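Local coordinates for protein probable M18-family aminopeptidase 1 (Thermotoga maritima, PDB 2GLF) that probably removes amino acids one at a time from the N-terminal end of peptides, as a metal-dependent aminopeptidase of the M18 family, at residues Ala72-Arg77 and Gly271-Asp276; Leu88-Ile93 and Thr320-Gly325; Arg251-Thr256 and Gly325-Ala330. All blocks are in the same frame, centred on the assembly; numbering follows the deposited sequence.

Contact 1: residues Ala72-Arg77 and Gly271-Asp276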
ATOM      1  N   ALA A  72      26.428 -44.338  -5.181  1.00 20.91           N
ATOM      2  CA  ALA A  72      26.728 -44.384  -3.759  1.00 19.75           C
ATOM      3  C   ALA A  72      27.760 -45.473  -3.536  1.00 20.11           C
ATOM      4  O   ALA A  72      27.833 -46.433  -4.300  1.00 21.12           O
ATOM      5  CB  ALA A  72      25.470 -44.678  -2.972  1.00  7.55           C
ATOM      6  N   ILE A  73      28.567 -45.337  -2.497  1.00 15.42           N
ATOM      7  CA  ILE A  73      29.576 -46.345  -2.247  1.00 15.08           C
ATOM      8  C   ILE A  73      30.073 -46.306  -0.808  1.00 15.89           C
ATOM      9  O   ILE A  73      30.486 -45.263  -0.300  1.00 16.26           O
ATOM     10  CB  ILE A  73      30.754 -46.170  -3.229  1.00 21.55           C
ATOM     11  CG1 ILE A  73      31.759 -47.305  -3.058  1.00 20.90           C
ATOM     12  CG2 ILE A  73      31.410 -44.815  -3.018  1.00 22.15           C
ATOM     13  CD1 ILE A  73      32.917 -47.235  -4.031  1.00 20.74           C
ATOM     14  N   ALA A  74      30.005 -47.454  -0.150  1.00 12.98           N
ATOM     15  CA  ALA A  74      30.450 -47.577   1.228  1.00 12.98           C
ATOM     16  C   ALA A  74      31.744 -48.393   1.254  1.00 12.98           C
ATOM     17  O   ALA A  74      31.851 -49.429   0.603  1.00 12.98           O
ATOM     18  CB  ALA A  74      29.373 -48.258   2.061  1.00 20.46           C
ATOM     19  N   ALA A  75      32.733 -47.909   1.994  1.00 19.34           N
ATOM     20  CA  ALA A  75      34.006 -48.604   2.089  1.00 20.42           C
ATOM     21  C   ALA A  75      34.331 -48.901   3.540  1.00 21.28           C
ATOM     22  O   ALA A  75      34.313 -48.004   4.379  1.00 22.13           O
ATOM     23  CB  ALA A  75      35.110 -47.762   1.478  1.00  9.79           C
ATOM     24  N   PHE A  76      34.622 -50.161   3.839  1.00 18.35           N
ATOM     25  CA  PHE A  76      34.958 -50.531   5.202  1.00 18.63           C
ATOM     26  C   PHE A  76      36.350 -51.125   5.307  1.00 18.53           C
ATOM     27  O   PHE A  76      36.989 -51.473   4.310  1.00 18.74           O
ATOM     28  CB  PHE A  76      33.965 -51.552   5.767  1.00 16.24           C
ATOM     29  CG  PHE A  76      32.532 -51.142   5.646  1.00 16.73           C
ATOM     30  CD1 PHE A  76      31.745 -51.618   4.596  1.00 16.24           C
ATOM     31  CD2 PHE A  76      31.962 -50.267   6.571  1.00 17.23           C
ATOM     32  CE1 PHE A  76      30.417 -51.229   4.471  1.00 16.24           C
ATOM     33  CE2 PHE A  76      30.632 -49.871   6.453  1.00 16.24           C
ATOM     34  CZ  PHE A  76      29.858 -50.350   5.404  1.00 16.24           C
ATOM     35  N   ARG A  77      36.809 -51.207   6.546  1.00 27.21           N
ATOM     36  CA  ARG A  77      38.085 -51.806   6.895  1.00 26.79           C
ATOM     37  C   ARG A  77      37.749 -52.547   8.178  1.00 27.69           C
ATOM     38  O   ARG A  77      38.078 -52.101   9.278  1.00 27.81           O
ATOM     39  CB  ARG A  77      39.165 -50.742   7.133  1.00 19.44           C
ATOM     40  CG  ARG A  77      39.780 -50.215   5.855  1.00 19.50           C
ATOM     41  CD  ARG A  77      40.937 -49.280   6.130  1.00 19.99           C
ATOM     42  NE  ARG A  77      42.016 -49.948   6.852  1.00 19.18           N
ATOM     43  CZ  ARG A  77      43.105 -49.332   7.310  1.00 18.01           C
ATOM     44  NH1 ARG A  77      43.267 -48.029   7.122  1.00 18.63           N
ATOM     45  NH2 ARG A  77      44.030 -50.018   7.971  1.00 19.24           N
ATOM     46  N   GLY A 271      35.229 -47.116   8.669  1.00 17.91           N
ATOM     47  CA  GLY A 271      34.657 -47.082   7.339  1.00 17.34           C
ATOM     48  C   GLY A 271      34.106 -45.728   6.948  1.00 17.11           C
ATOM     49  O   GLY A 271      33.935 -44.846   7.797  1.00 16.95           O
ATOM     50  N   VAL A 272      33.831 -45.566   5.656  1.00 18.81           N
ATOM     51  CA  VAL A 272      33.286 -44.324   5.123  1.00 18.36           C
ATOM     52  C   VAL A 272      32.173 -44.629   4.124  1.00 18.83           C
ATOM     53  O   VAL A 272      32.329 -45.480   3.255  1.00 19.60           O
ATOM     54  CB  VAL A 272      34.363 -43.493   4.390  1.00  5.94           C
ATOM     55  CG1 VAL A 272      33.757 -42.197   3.919  1.00  5.94           C
ATOM     56  CG2 VAL A 272      35.542 -43.208   5.310  1.00  5.94           C
ATOM     57  N   ILE A 273      31.046 -43.939   4.248  1.00 21.48           N
ATOM     58  CA  ILE A 273      29.937 -44.145   3.325  1.00 21.03           C
ATOM     59  C   ILE A 273      29.653 -42.848   2.566  1.00 21.20           C
ATOM     60  O   ILE A 273      29.623 -41.763   3.146  1.00 21.10           O
ATOM     61  CB  ILE A 273      28.691 -44.596   4.071  1.00 20.04           C
ATOM     62  CG1 ILE A 273      29.033 -45.825   4.903  1.00 18.25           C
ATOM     63  CG2 ILE A 273      27.588 -44.954   3.093  1.00 19.56           C
ATOM     64  CD1 ILE A 273      27.975 -46.161   5.912  1.00 18.51           C
ATOM     65  N   PHE A 274      29.454 -42.975   1.260  1.00 15.26           N
ATOM     66  CA  PHE A 274      29.207 -41.828   0.404  1.00 15.52           C
ATOM     67  C   PHE A 274      27.814 -41.889  -0.200  1.00 15.23           C
ATOM     68  O   PHE A 274      27.524 -42.776  -1.004  1.00 14.73           O
ATOM     69  CB  PHE A 274      30.254 -41.810  -0.701  1.00 20.47           C
ATOM     70  CG  PHE A 274      31.662 -41.663  -0.197  1.00 23.42           C
ATOM     71  CD1 PHE A 274      32.676 -42.453  -0.703  1.00 26.77           C
ATOM     72  CD2 PHE A 274      31.979 -40.702   0.750  1.00 28.81           C
ATOM     73  CE1 PHE A 274      33.992 -42.282  -0.274  1.00 30.53           C
ATOM     74  CE2 PHE A 274      33.288 -40.528   1.180  1.00 28.44           C
ATOM     75  CZ  PHE A 274      34.296 -41.319   0.666  1.00 26.42           C
ATOM     76  N   PHE A 275      26.952 -40.944   0.173  1.00 31.26           N
ATOM     77  CA  PHE A 275      25.587 -40.938  -0.343  1.00 30.53           C
ATOM     78  C   PHE A 275      25.311 -39.931  -1.441  1.00 30.22           C
ATOM     79  O   PHE A 275      26.068 -38.991  -1.657  1.00 30.81           O
ATOM     80  CB  PHE A 275      24.588 -40.711   0.788  1.00 12.21           C
ATOM     81  CG  PHE A 275      24.623 -41.774   1.846  1.00 12.21           C
ATOM     82  CD1 PHE A 275      25.426 -41.626   2.973  1.00 12.21           C
ATOM     83  CD2 PHE A 275      23.849 -42.926   1.719  1.00 12.21           C
ATOM     84  CE1 PHE A 275      25.453 -42.607   3.962  1.00 13.39           C
ATOM     85  CE2 PHE A 275      23.868 -43.916   2.702  1.00 12.28           C
ATOM     86  CZ  PHE A 275      24.669 -43.758   3.828  1.00 13.10           C
ATOM     87  N   ASP A 276      24.198 -40.156  -2.125  1.00 12.99           N
ATOM     88  CA  ASP A 276      23.726 -39.319  -3.223  1.00 12.99           C
ATOM     89  C   ASP A 276      22.337 -38.834  -2.776  1.00 12.99           C
ATOM     90  O   ASP A 276      21.773 -39.378  -1.828  1.00 12.99           O
ATOM     91  CB  ASP A 276      23.690 -40.198  -4.500  1.00 15.76           C
ATOM     92  CG  ASP A 276      22.686 -39.729  -5.561  1.00 18.04           C
ATOM     93  OD1 ASP A 276      21.783 -40.534  -5.896  1.00 20.81           O
ATOM     94  OD2 ASP A 276      22.798 -38.596  -6.089  1.00 19.87           O
TER
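Ile73 and Ala75 pair with Phe274 and Val272 in an antiparallel contact inside the mixed central sheet. Strand 73-77 also pairs with strand 64-67, and strand 270-275 with strand 87-92, so both strands are interior. Two hydrogen-bonded pairs set the register. At Ile73 and Phe274, Ile73 N donates to Phe274 O at 3.1 Å. The return bond, Phe274 N to Ile73 O, is 3.0 Å long. The pair of Ala75 and Val272 is shorter: Ala75 N to Val272 O is 2.8 Å and almost straight, at 175°. Ala74 faces Ile273, and Phe76 faces Gly271, in the non-hydrogen-bonded positions.

On one face, Ile73 and Phe274 lie side by side and point the same way. Ile73 CG2 meets the edge of the Phe274 ring, in its plane, 3.5 Å from CD1. Ile73 CG1 is anti to the backbone N (chi1 -175°), which leaves CG2 as the branch turned to the ring. Helix 33-45 packs on this face through Ile40 and Leu44. On the other face, Ala74 CB fits against both branches of Ile273, with CG1 at 3.8 Å. Here the Phe76 ring approaches Gly271 CA obliquely, and helix 292-303 covers the side chains.

The contact has no charged pair across it. Its four main-chain bonds satisfy buried peptide groups. Alanine, branched aliphatic and phenylalanine side chains line the two faces and add apolar packing under helices 33-45 and 292-303, as expected for the buried middle of an alpha/beta sheet.

Contact 2: residues Leu88-Ile93 and Thr320-Gly325. With MN (manganese (II) ion), chain E.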
ATOM      1  N   LEU A  88      32.609 -44.696  11.753  1.00 22.99           N
ATOM      2  CA  LEU A  88      32.251 -44.281  10.409  1.00 22.11           C
ATOM      3  C   LEU A  88      32.167 -42.776  10.272  1.00 21.49           C
ATOM      4  O   LEU A  88      31.686 -42.080  11.161  1.00 22.43           O
ATOM      5  CB  LEU A  88      30.889 -44.842  10.023  1.00 24.27           C
ATOM      6  CG  LEU A  88      30.683 -46.343   9.965  1.00 24.64           C
ATOM      7  CD1 LEU A  88      29.218 -46.600   9.627  1.00 24.57           C
ATOM      8  CD2 LEU A  88      31.609 -46.960   8.928  1.00 23.05           C
ATOM      9  N   VAL A  89      32.646 -42.281   9.146  1.00 13.15           N
ATOM     10  CA  VAL A  89      32.551 -40.868   8.841  1.00 13.10           C
ATOM     11  C   VAL A  89      31.743 -40.931   7.542  1.00 13.16           C
ATOM     12  O   VAL A  89      32.080 -41.697   6.631  1.00 13.82           O
ATOM     13  CB  VAL A  89      33.947 -40.244   8.630  1.00 18.45           C
ATOM     14  CG1 VAL A  89      34.723 -41.058   7.628  1.00 19.27           C
ATOM     15  CG2 VAL A  89      33.819 -38.811   8.165  1.00 18.74           C
ATOM     16  N   VAL A  90      30.651 -40.176   7.467  1.00 16.13           N
ATOM     17  CA  VAL A  90      29.809 -40.204   6.275  1.00 15.50           C
ATOM     18  C   VAL A  90      29.657 -38.852   5.611  1.00 15.38           C
ATOM     19  O   VAL A  90      29.663 -37.816   6.281  1.00 16.45           O
ATOM     20  CB  VAL A  90      28.405 -40.732   6.606  1.00 17.23           C
ATOM     21  CG1 VAL A  90      28.508 -42.127   7.167  1.00 17.59           C
ATOM     22  CG2 VAL A  90      27.719 -39.808   7.602  1.00 16.54           C
ATOM     23  N   ALA A  91      29.514 -38.872   4.290  1.00  9.46           N
ATOM     24  CA  ALA A  91      29.345 -37.651   3.512  1.00  9.46           C
ATOM     25  C   ALA A  91      28.485 -37.908   2.277  1.00  9.46           C
ATOM     26  O   ALA A  91      28.091 -39.043   2.006  1.00  9.46           O
ATOM     27  CB  ALA A  91      30.700 -37.109   3.099  1.00  1.76           C
ATOM     28  N   HIS A  92      28.176 -36.846   1.539  1.00  9.29           N
ATOM     29  CA  HIS A  92      27.379 -36.978   0.326  1.00  9.33           C
ATOM     30  C   HIS A  92      28.186 -36.491  -0.872  1.00  9.51           C
ATOM     31  O   HIS A  92      28.999 -35.573  -0.759  1.00  9.46           O
ATOM     32  CB  HIS A  92      26.045 -36.222   0.457  1.00 13.57           C
ATOM     33  CG  HIS A  92      26.164 -34.727   0.475  1.00 14.27           C
ATOM     34  ND1 HIS A  92      26.108 -33.962  -0.674  1.00 16.58           N
ATOM     35  CD2 HIS A  92      26.249 -33.851   1.506  1.00 14.89           C
ATOM     36  CE1 HIS A  92      26.147 -32.680  -0.349  1.00 16.43           C
ATOM     37  NE2 HIS A  92      26.232 -32.585   0.967  1.00 15.74           N
ATOM     38  N   ILE A  93      27.980 -37.127  -2.017  1.00  9.30           N
ATOM     39  CA  ILE A  93      28.723 -36.763  -3.202  1.00  9.26           C
ATOM     40  C   ILE A  93      27.880 -36.109  -4.286  1.00  9.42           C
ATOM     41  O   ILE A  93      28.357 -35.897  -5.399  1.00  9.34           O
ATOM     42  CB  ILE A  93      29.475 -37.986  -3.778  1.00  9.49           C
ATOM     43  CG1 ILE A  93      28.514 -39.153  -3.988  1.00  9.49           C
ATOM     44  CG2 ILE A  93      30.588 -38.399  -2.832  1.00  9.49           C
ATOM     45  CD1 ILE A  93      29.180 -40.377  -4.565  1.00  9.58           C
ATOM     46  N   THR A 320      29.526 -47.843  17.774  1.00 10.45           N
ATOM     47  CA  THR A 320      29.713 -47.195  16.471  1.00  8.67           C
ATOM     48  C   THR A 320      29.495 -45.694  16.569  1.00  7.70           C
ATOM     49  O   THR A 320      28.379 -45.218  16.743  1.00  6.80           O
ATOM     50  CB  THR A 320      28.736 -47.729  15.374  1.00 15.56           C
ATOM     51  OG1 THR A 320      29.009 -49.111  15.108  1.00 15.29           O
ATOM     52  CG2 THR A 320      28.883 -46.918  14.085  1.00 14.92           C
ATOM     53  N   SER A 321      30.585 -44.956  16.454  1.00 24.64           N
ATOM     54  CA  SER A 321      30.528 -43.515  16.508  1.00 24.06           C
ATOM     55  C   SER A 321      30.448 -43.043  15.067  1.00 23.34           C
ATOM     56  O   SER A 321      31.214 -43.500  14.216  1.00 22.51           O
ATOM     57  CB  SER A 321      31.787 -42.980  17.176  1.00 42.14           C
ATOM     58  OG  SER A 321      32.017 -43.661  18.397  1.00 44.60           O
ATOM     59  N   VAL A 322      29.506 -42.152  14.785  1.00 17.80           N
ATOM     60  CA  VAL A 322      29.352 -41.636  13.432  1.00 17.62           C
ATOM     61  C   VAL A 322      29.703 -40.157  13.373  1.00 17.56           C
ATOM     62  O   VAL A 322      29.232 -39.354  14.175  1.00 17.13           O
ATOM     63  CB  VAL A 322      27.902 -41.834  12.904  1.00 11.44           C
ATOM     64  CG1 VAL A 322      27.757 -41.213  11.527  1.00 12.04           C
ATOM     65  CG2 VAL A 322      27.565 -43.313  12.839  1.00 11.44           C
ATOM     66  N   ILE A 323      30.568 -39.816  12.429  1.00 12.90           N
ATOM     67  CA  ILE A 323      30.969 -38.438  12.217  1.00 12.86           C
ATOM     68  C   ILE A 323      30.284 -38.035  10.921  1.00 13.17           C
ATOM     69  O   ILE A 323      30.554 -38.607   9.861  1.00 12.92           O
ATOM     70  CB  ILE A 323      32.488 -38.293  12.008  1.00 10.07           C
ATOM     71  CG1 ILE A 323      33.246 -38.864  13.207  1.00 10.07           C
ATOM     72  CG2 ILE A 323      32.836 -36.816  11.776  1.00 10.07           C
ATOM     73  CD1 ILE A 323      33.032 -38.109  14.470  1.00 10.07           C
ATOM     74  N   SER A 324      29.372 -37.075  11.018  1.00 20.20           N
ATOM     75  CA  SER A 324      28.653 -36.565   9.860  1.00 19.56           C
ATOM     76  C   SER A 324      29.574 -35.551   9.177  1.00 18.64           C
ATOM     77  O   SER A 324      29.703 -34.415   9.633  1.00 17.98           O
ATOM     78  CB  SER A 324      27.364 -35.884  10.320  1.00 15.46           C
ATOM     79  OG  SER A 324      26.636 -35.370   9.222  1.00 17.60           O
ATOM     80  N   GLY A 325      30.220 -35.966   8.093  1.00 16.30           N
ATOM     81  CA  GLY A 325      31.131 -35.071   7.401  1.00 16.72           C
ATOM     82  C   GLY A 325      30.499 -34.153   6.368  1.00 17.07           C
ATOM     83  O   GLY A 325      30.287 -34.553   5.223  1.00 17.84           O
TER
HETATM   84 MN    MN E5001      26.296 -30.532   2.288  1.00 17.51          MN
HETATM   85  O   HOH W   1      26.858 -28.513   3.373  1.00 24.06           O
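Val90 and Gly325 form the last bonded pair of two parallel strands, and a metal ligand follows just beyond it. Val90 O accepts Gly325 N, and Ala91 CB then touches Gly325 O. The next residue after Ala91, His92, binds a manganese ion through NE2 at 2.4 Å. Its CG lies between the backbone N and the carbonyl carbon (chi1 70°), and from there NE2 reaches the metal. Asp249 and Asp326 bind the same ion, and a water sits on it too.

Three further backbone bonds tie the strands. Leu88 both donates and accepts: its N bonds to Ser321 O, and its O receives Ile323 N at 2.8 Å. Val90 N then bonds to Ile323 O at 2.9 Å. This is the regular parallel pattern of the central sheet in the zinc exopeptidase clan, where metal ligands gather at the C-terminal ends of parallel strands. The two strand axes run at 25° to each other.

Val89 and Ile323 share one face, and their side chains cross obliquely. Val89 CG2, anti to its own N, comes 4.1 Å from Ile323 CB. Tyr443 of helix 433-449 packs on both residues. Leu88, Val90, Val322 and Ser324 occupy the other face. There Val90 CG2 rests 4.2 Å from Val322 CG1. Ser324 OG hydrogen-bonds to Asp416 OD2 of strand 414-421, the next strand of the sheet.

Contact 3: residues Arg251-Thr256 and Gly325-Ala330. With MN (manganese (II) ion), chain E.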
ATOM      1  N   ARG A 251      32.284 -32.820  -1.252  1.00 20.94           N
ATOM      2  CA  ARG A 251      33.223 -33.715  -1.916  1.00 21.07           C
ATOM      3  C   ARG A 251      34.534 -33.419  -1.196  1.00 21.51           C
ATOM      4  O   ARG A 251      35.486 -34.194  -1.260  1.00 21.35           O
ATOM      5  CB  ARG A 251      33.334 -33.428  -3.421  1.00 12.24           C
ATOM      6  CG  ARG A 251      32.016 -33.617  -4.154  1.00 12.32           C
ATOM      7  CD  ARG A 251      32.187 -34.068  -5.590  1.00 11.82           C
ATOM      8  NE  ARG A 251      30.891 -34.438  -6.148  1.00 13.98           N
ATOM      9  CZ  ARG A 251      30.101 -33.617  -6.829  1.00 13.82           C
ATOM     10  NH1 ARG A 251      30.476 -32.369  -7.053  1.00 16.38           N
ATOM     11  NH2 ARG A 251      28.924 -34.038  -7.267  1.00 10.73           N
ATOM     12  N   ILE A 252      34.554 -32.293  -0.483  1.00 17.66           N
ATOM     13  CA  ILE A 252      35.726 -31.899   0.277  1.00 18.06           C
ATOM     14  C   ILE A 252      35.765 -32.773   1.517  1.00 18.07           C
ATOM     15  O   ILE A 252      36.829 -33.065   2.051  1.00 19.22           O
ATOM     16  CB  ILE A 252      35.673 -30.419   0.708  1.00 15.28           C
ATOM     17  CG1 ILE A 252      37.055 -29.983   1.209  1.00 15.28           C
ATOM     18  CG2 ILE A 252      34.646 -30.231   1.816  1.00 15.28           C
ATOM     19  CD1 ILE A 252      37.193 -28.489   1.416  1.00 15.28           C
ATOM     20  N   CYS A 253      34.594 -33.186   1.981  1.00 21.35           N
ATOM     21  CA  CYS A 253      34.526 -34.052   3.142  1.00 21.19           C
ATOM     22  C   CYS A 253      34.662 -35.490   2.694  1.00 20.82           C
ATOM     23  O   CYS A 253      35.129 -36.342   3.444  1.00 20.37           O
ATOM     24  CB  CYS A 253      33.212 -33.857   3.875  1.00 18.48           C
ATOM     25  SG  CYS A 253      33.283 -32.452   4.947  1.00 20.56           S
ATOM     26  N   ALA A 254      34.253 -35.750   1.458  1.00 23.46           N
ATOM     27  CA  ALA A 254      34.345 -37.085   0.895  1.00 23.80           C
ATOM     28  C   ALA A 254      35.810 -37.425   0.672  1.00 23.53           C
ATOM     29  O   ALA A 254      36.255 -38.531   0.968  1.00 23.49           O
ATOM     30  CB  ALA A 254      33.593 -37.149  -0.417  1.00  1.76           C
ATOM     31  N   TYR A 255      36.567 -36.460   0.163  1.00 16.85           N
ATOM     32  CA  TYR A 255      37.979 -36.688  -0.104  1.00 16.77           C
ATOM     33  C   TYR A 255      38.803 -36.821   1.163  1.00 16.87           C
ATOM     34  O   TYR A 255      39.630 -37.724   1.272  1.00 16.90           O
ATOM     35  CB  TYR A 255      38.561 -35.565  -0.958  1.00 20.69           C
ATOM     36  CG  TYR A 255      39.964 -35.859  -1.422  1.00 19.87           C
ATOM     37  CD1 TYR A 255      40.208 -36.852  -2.369  1.00 22.34           C
ATOM     38  CD2 TYR A 255      41.053 -35.165  -0.895  1.00 19.91           C
ATOM     39  CE1 TYR A 255      41.504 -37.153  -2.787  1.00 20.99           C
ATOM     40  CE2 TYR A 255      42.359 -35.457  -1.303  1.00 19.62           C
ATOM     41  CZ  TYR A 255      42.576 -36.453  -2.249  1.00 21.05           C
ATOM     42  OH  TYR A 255      43.860 -36.751  -2.654  1.00 23.01           O
ATOM     43  N   THR A 256      38.589 -35.916   2.114  1.00 14.74           N
ATOM     44  CA  THR A 256      39.332 -35.954   3.370  1.00 13.81           C
ATOM     45  C   THR A 256      39.072 -37.248   4.135  1.00 14.26           C
ATOM     46  O   THR A 256      39.979 -37.791   4.756  1.00 13.53           O
ATOM     47  CB  THR A 256      38.989 -34.752   4.284  1.00 19.60           C
ATOM     48  OG1 THR A 256      37.567 -34.575   4.345  1.00 19.47           O
ATOM     49  CG2 THR A 256      39.652 -33.487   3.766  1.00 17.04           C
ATOM     50  N   GLY A 325      30.220 -35.966   8.093  1.00 16.30           N
ATOM     51  CA  GLY A 325      31.131 -35.071   7.401  1.00 16.72           C
ATOM     52  C   GLY A 325      30.499 -34.153   6.368  1.00 17.07           C
ATOM     53  O   GLY A 325      30.287 -34.553   5.223  1.00 17.84           O
ATOM     54  N   ASP A 326      30.196 -32.922   6.773  1.00 12.13           N
ATOM     55  CA  ASP A 326      29.606 -31.936   5.875  1.00 11.25           C
ATOM     56  C   ASP A 326      30.161 -30.553   6.224  1.00 11.14           C
ATOM     57  O   ASP A 326      30.648 -30.331   7.329  1.00 11.14           O
ATOM     58  CB  ASP A 326      28.080 -31.956   5.982  1.00 12.94           C
ATOM     59  CG  ASP A 326      27.398 -31.461   4.714  1.00 14.20           C
ATOM     60  OD1 ASP A 326      26.173 -31.641   4.584  1.00 16.62           O
ATOM     61  OD2 ASP A 326      28.084 -30.893   3.842  1.00 16.20           O
ATOM     62  N   VAL A 327      30.085 -29.630   5.274  1.00 13.75           N
ATOM     63  CA  VAL A 327      30.614 -28.279   5.443  1.00 13.74           C
ATOM     64  C   VAL A 327      29.686 -27.307   6.157  1.00 13.69           C
ATOM     65  O   VAL A 327      28.468 -27.460   6.133  1.00 13.69           O
ATOM     66  CB  VAL A 327      30.940 -27.658   4.077  1.00 15.98           C
ATOM     67  CG1 VAL A 327      31.938 -28.527   3.318  1.00 15.24           C
ATOM     68  CG2 VAL A 327      29.656 -27.506   3.276  1.00 15.77           C
ATOM     69  N   CYS A 328      30.277 -26.301   6.788  1.00 21.10           N
ATOM     70  CA  CYS A 328      29.504 -25.273   7.470  1.00 21.79           C
ATOM     71  C   CYS A 328      29.835 -23.964   6.763  1.00 22.02           C
ATOM     72  O   CYS A 328      30.621 -23.949   5.813  1.00 21.76           O
ATOM     73  CB  CYS A 328      29.876 -25.190   8.952  1.00 15.74           C
ATOM     74  SG  CYS A 328      31.632 -24.903   9.250  1.00 18.77           S
ATOM     75  N   ALA A 329      29.239 -22.867   7.223  1.00 16.63           N
ATOM     76  CA  ALA A 329      29.459 -21.570   6.601  1.00 16.84           C
ATOM     77  C   ALA A 329      30.437 -20.725   7.391  1.00 17.51           C
ATOM     78  O   ALA A 329      30.260 -20.521   8.583  1.00 18.21           O
ATOM     79  CB  ALA A 329      28.134 -20.841   6.465  1.00 20.34           C
ATOM     80  N   ALA A 330      31.480 -20.248   6.725  1.00 20.90           N
ATOM     81  CA  ALA A 330      32.477 -19.403   7.371  1.00 21.50           C
ATOM     82  C   ALA A 330      31.937 -17.973   7.315  1.00 21.55           C
ATOM     83  O   ALA A 330      31.001 -17.705   6.559  1.00 22.45           O
ATOM     84  CB  ALA A 330      33.793 -19.500   6.631  1.00 22.17           C
TER
HETATM   85 MN    MN E5001      26.296 -30.532   2.288  1.00 17.51          MN
HETATM   86  O   HOH W   1      26.858 -28.513   3.373  1.00 24.06           O
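Cys253 packs closely against the peptide joining Gly325 and Asp326, and this is the tight side of the contact. Cys253 CB is 3.3 Å from Gly325 O, and SG lies 3.6 Å from Asp326 N. The sulfur is anti to the carbonyl carbon (chi1 -82°), which brings it against that peptide. Gly325 presents only backbone to the helix.

The loose side is at Val327, which is partly exposed and meets the helix mainly through one branch. Its CG1 touches Ile252 CG2 at 3.5 Å, and the two side chains cross at about a right angle. Beyond Val327 the segment runs away from the helix, and the contact is small. It combines apolar side-chain packing with van der Waals contact to the backbone.

The CB of Asp326 points away from the helix, and its carboxylate binds the manganese ion through both oxygens, OD2 at 2.4 Å. OD2 also accepts Val327 N at 2.8 Å, on its anti side and 30° out of the carboxylate plane. Two-oxygen metal binding holds the carboxylate's rotation, and the bond from Val327 N probably adds to it. Asp249 also belongs to a second manganese site, with Glu279 and His425, so the centre holds two metals.

Helix 248-263 thus lies against the break in strand 321-329 that carries this ligand. Tyr443 of helix 433-449 and Pro419 of strand 414-421 touch Cys253, Tyr23 of helix 13-29 touches Ile252, and Leu421 of strand 414-421 packs on Val327.

Contacts 1 and 2 are two strand pairs of one sheet, joined by the pairing of strands 270-275 and 87-92, with centres about 9 Å apart. In that pairing Phe275 N lies 2.9 Å from Ala91 O, a probable hydrogen bond. Contact 3 continues from contact 2 through the shared Gly325, and their centres are about 11 Å apart. The two contacts deliver His92 and Asp326 to the same manganese ion, and His92 NE2 comes 3.7 Å from Asp326 OD1. The Asp326 side chain is about 6 Å from the other manganese ion. Contact 1 stands farther back, with the Phe274 side chain about 12 Å from a bound manganese ion. It still reaches helix 248-263, where Phe274 CZ packs 3.4 Å from Ala254 O.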